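Local coordinates for virulence sensor protein BvgS (Bordetella pertussis, PDB 6ZJ8) that is a sensor histidine kinase of virulence control whose PAS domain probably passes signals to its own kinase part, at residues T111-I119 with I131-T139. Residues are numbered along the deposited sequence; the frame is centred on the assembly and turned at random.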
# COMPACT_ATOMS: atom_id res chain seq x y z
N THR A 111 -2.47 -5.61 -15.68
CA THR A 111 -1.46 -6.29 -14.89
C THR A 111 -0.30 -5.33 -14.62
O THR A 111 0.27 -4.77 -15.56
CB THR A 111 -0.95 -7.54 -15.60
OG1 THR A 111 -2.05 -8.42 -15.88
CG2 THR A 111 0.06 -8.28 -14.73
N ARG A 112 0.04 -5.15 -13.35
CA ARG A 112 1.08 -4.21 -12.93
C ARG A 112 2.20 -4.97 -12.22
O ARG A 112 1.94 -5.83 -11.38
CB ARG A 112 0.53 -3.13 -11.99
CG ARG A 112 -0.84 -2.60 -12.36
CD ARG A 112 -1.91 -3.20 -11.47
NE ARG A 112 -3.25 -2.91 -11.96
CZ ARG A 112 -3.93 -1.80 -11.69
NH1 ARG A 112 -3.40 -0.85 -10.92
NH2 ARG A 112 -5.14 -1.64 -12.20
N HIS A 113 3.43 -4.62 -12.57
CA HIS A 113 4.60 -5.06 -11.81
C HIS A 113 4.80 -4.11 -10.64
O HIS A 113 4.95 -2.90 -10.84
CB HIS A 113 5.83 -5.09 -12.72
CG HIS A 113 7.07 -5.57 -12.04
ND1 HIS A 113 8.33 -5.19 -12.45
CD2 HIS A 113 7.25 -6.41 -11.00
CE1 HIS A 113 9.23 -5.77 -11.69
NE2 HIS A 113 8.61 -6.51 -10.79
N VAL A 114 4.78 -4.64 -9.42
CA VAL A 114 4.82 -3.81 -8.22
C VAL A 114 5.98 -4.24 -7.34
O VAL A 114 6.35 -5.42 -7.27
CB VAL A 114 3.49 -3.89 -7.42
CG1 VAL A 114 2.35 -3.33 -8.26
CG2 VAL A 114 3.20 -5.32 -6.98
N TYR A 115 6.56 -3.26 -6.65
CA TYR A 115 7.63 -3.47 -5.68
C TYR A 115 7.03 -3.27 -4.29
O TYR A 115 6.66 -2.15 -3.93
CB TYR A 115 8.78 -2.50 -5.94
CG TYR A 115 10.01 -2.76 -5.10
CD1 TYR A 115 10.82 -3.85 -5.34
CD2 TYR A 115 10.36 -1.89 -4.07
CE1 TYR A 115 11.95 -4.09 -4.58
CE2 TYR A 115 11.49 -2.12 -3.30
CZ TYR A 115 12.28 -3.22 -3.56
OH TYR A 115 13.41 -3.46 -2.80
N GLN A 116 6.93 -4.35 -3.53
CA GLN A 116 6.25 -4.36 -2.24
C GLN A 116 7.26 -4.33 -1.09
O GLN A 116 8.36 -4.87 -1.20
CB GLN A 116 5.37 -5.61 -2.11
CG GLN A 116 4.39 -5.80 -3.26
CD GLN A 116 3.90 -7.23 -3.37
OE1 GLN A 116 4.70 -8.16 -3.51
NE2 GLN A 116 2.59 -7.42 -3.30
N TRP A 117 6.86 -3.70 0.01
CA TRP A 117 7.76 -3.54 1.15
C TRP A 117 6.96 -3.44 2.44
O TRP A 117 5.80 -3.01 2.44
CB TRP A 117 8.63 -2.29 0.97
CG TRP A 117 7.83 -1.03 0.85
CD1 TRP A 117 7.27 -0.53 -0.29
CD2 TRP A 117 7.49 -0.12 1.90
NE1 TRP A 117 6.61 0.64 -0.01
CE2 TRP A 117 6.73 0.92 1.32
CE3 TRP A 117 7.76 -0.08 3.27
CZ2 TRP A 117 6.24 1.98 2.07
CZ3 TRP A 117 7.27 0.98 4.01
CH2 TRP A 117 6.52 2.00 3.41
N THR A 118 7.60 -3.83 3.54
CA THR A 118 7.03 -3.66 4.87
C THR A 118 8.15 -3.42 5.87
O THR A 118 9.23 -4.01 5.76
CB THR A 118 6.21 -4.88 5.31
OG1 THR A 118 7.04 -6.04 5.34
CG2 THR A 118 5.03 -5.11 4.37
N ILE A 119 7.89 -2.55 6.85
CA ILE A 119 8.83 -2.26 7.92
C ILE A 119 8.09 -2.48 9.24
O ILE A 119 7.05 -1.85 9.47
CB ILE A 119 9.37 -0.82 7.86
CG1 ILE A 119 9.98 -0.51 6.49
CG2 ILE A 119 10.41 -0.61 8.95
CD1 ILE A 119 11.35 -1.08 6.29
N ILE A 131 3.14 -3.07 11.40
CA ILE A 131 4.01 -2.93 10.24
C ILE A 131 3.58 -1.70 9.45
O ILE A 131 2.38 -1.41 9.34
CB ILE A 131 4.00 -4.18 9.34
CG1 ILE A 131 2.58 -4.50 8.88
CG2 ILE A 131 4.61 -5.37 10.08
CD1 ILE A 131 2.50 -4.97 7.45
N ILE A 132 4.55 -0.98 8.91
CA ILE A 132 4.33 0.03 7.89
C ILE A 132 4.68 -0.61 6.55
O ILE A 132 5.69 -1.31 6.44
CB ILE A 132 5.17 1.29 8.15
CG1 ILE A 132 4.93 1.83 9.56
CG2 ILE A 132 4.85 2.36 7.12
CD1 ILE A 132 6.18 2.34 10.25
N GLY A 133 3.84 -0.37 5.54
CA GLY A 133 4.08 -1.02 4.27
C GLY A 133 3.46 -0.26 3.11
O GLY A 133 2.83 0.78 3.29
N GLY A 134 3.67 -0.81 1.92
CA GLY A 134 3.15 -0.21 0.71
C GLY A 134 3.79 -0.87 -0.50
O GLY A 134 4.40 -1.93 -0.40
N TRP A 135 3.63 -0.21 -1.65
CA TRP A 135 4.22 -0.73 -2.87
C TRP A 135 4.41 0.41 -3.86
O TRP A 135 3.85 1.50 -3.70
CB TRP A 135 3.36 -1.84 -3.49
CG TRP A 135 2.00 -1.39 -3.92
CD1 TRP A 135 1.65 -0.89 -5.14
CD2 TRP A 135 0.79 -1.42 -3.14
NE1 TRP A 135 0.30 -0.60 -5.16
CE2 TRP A 135 -0.24 -0.92 -3.95
CE3 TRP A 135 0.49 -1.82 -1.83
CZ2 TRP A 135 -1.56 -0.80 -3.50
CZ3 TRP A 135 -0.81 -1.71 -1.39
CH2 TRP A 135 -1.82 -1.20 -2.22
N ILE A 136 5.23 0.15 -4.87
CA ILE A 136 5.50 1.08 -5.96
C ILE A 136 5.11 0.40 -7.26
O ILE A 136 5.55 -0.73 -7.53
CB ILE A 136 6.98 1.50 -5.99
CG1 ILE A 136 7.43 2.05 -4.63
CG2 ILE A 136 7.22 2.55 -7.09
CD1 ILE A 136 8.90 2.34 -4.56
N ASP A 137 4.30 1.08 -8.06
CA ASP A 137 3.89 0.55 -9.36
C ASP A 137 5.05 0.76 -10.34
O ASP A 137 5.27 1.87 -10.83
CB ASP A 137 2.61 1.23 -9.83
CG ASP A 137 2.01 0.56 -11.06
OD1 ASP A 137 2.77 -0.08 -11.82
OD2 ASP A 137 0.79 0.67 -11.25
N ILE A 138 5.78 -0.32 -10.62
CA ILE A 138 6.93 -0.22 -11.52
C ILE A 138 6.46 -0.04 -12.96
O ILE A 138 7.06 0.73 -13.73
CB ILE A 138 7.82 -1.47 -11.38
CG1 ILE A 138 8.26 -1.66 -9.92
CG2 ILE A 138 9.04 -1.37 -12.30
CD1 ILE A 138 9.07 -0.51 -9.36
N THR A 139 5.40 -0.74 -13.35
CA THR A 139 4.88 -0.62 -14.71
C THR A 139 4.51 0.82 -15.03
O THR A 139 4.67 1.27 -16.18
CB THR A 139 3.67 -1.54 -14.88
OG1 THR A 139 4.07 -2.90 -14.68
CG2 THR A 139 3.07 -1.38 -16.27
O HOH W 1 -1.15 -0.62 -9.45
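Arg112 lays its aliphatic CB and CG beside the carboxylate of Asp137, while the charged ends stay apart and a water joins them. That water accepts from Arg112 NH1 at 2.7 Å, in the guanidinium plane, and donates to Asp137 OD2 at 2.9 Å. Arg112 also bonds the carbonyls of Leu107 and Arg110, and Asp137, as N-cap of helix 138-155, takes the N-H of Glu140 on OD1. At His113, Thr139 OG1 stands in for the backbone carbonyl that a further strand pair would supply: His113 N reaches it nearly straight (170°) at 2.8 Å. His113 O receives Ile138 N at 2.7 Å and a weak bond from Thr139 N. The imidazole, anchored by Asp102, has Ile138 CG1 over one face. Val114, short and beta-branched, sets CG1 4.0 Å from Trp135 CD1, beside an indole that meets Tyr53 and Phe87. Tyr115 exchanges both backbone bonds with Ile136, and its apolar CB meets Ile138 CD1. Trp117, bonded likewise to Gly134, folds over the partner strand: with CG between backbone N and carbonyl carbon (chi1 59°), the indole lies flat on Gly133 and Gly134, which lack side chains and so admit it. Gly133 CA makes a CH-pi contact 3.9 Å from the six-membered ring centroid. Thr118 CG2 touches Ile131 CD1 beside Tyr38, and Ile119 closes the ladder with Ile132, all beta-branched residues suited to strands. Backbone bonds, the Thr139 hydroxyl and the Asp137 N-cap thus fix where helix 138-155 leaves the PAS sheet, consistent with a route for signals toward the kinase.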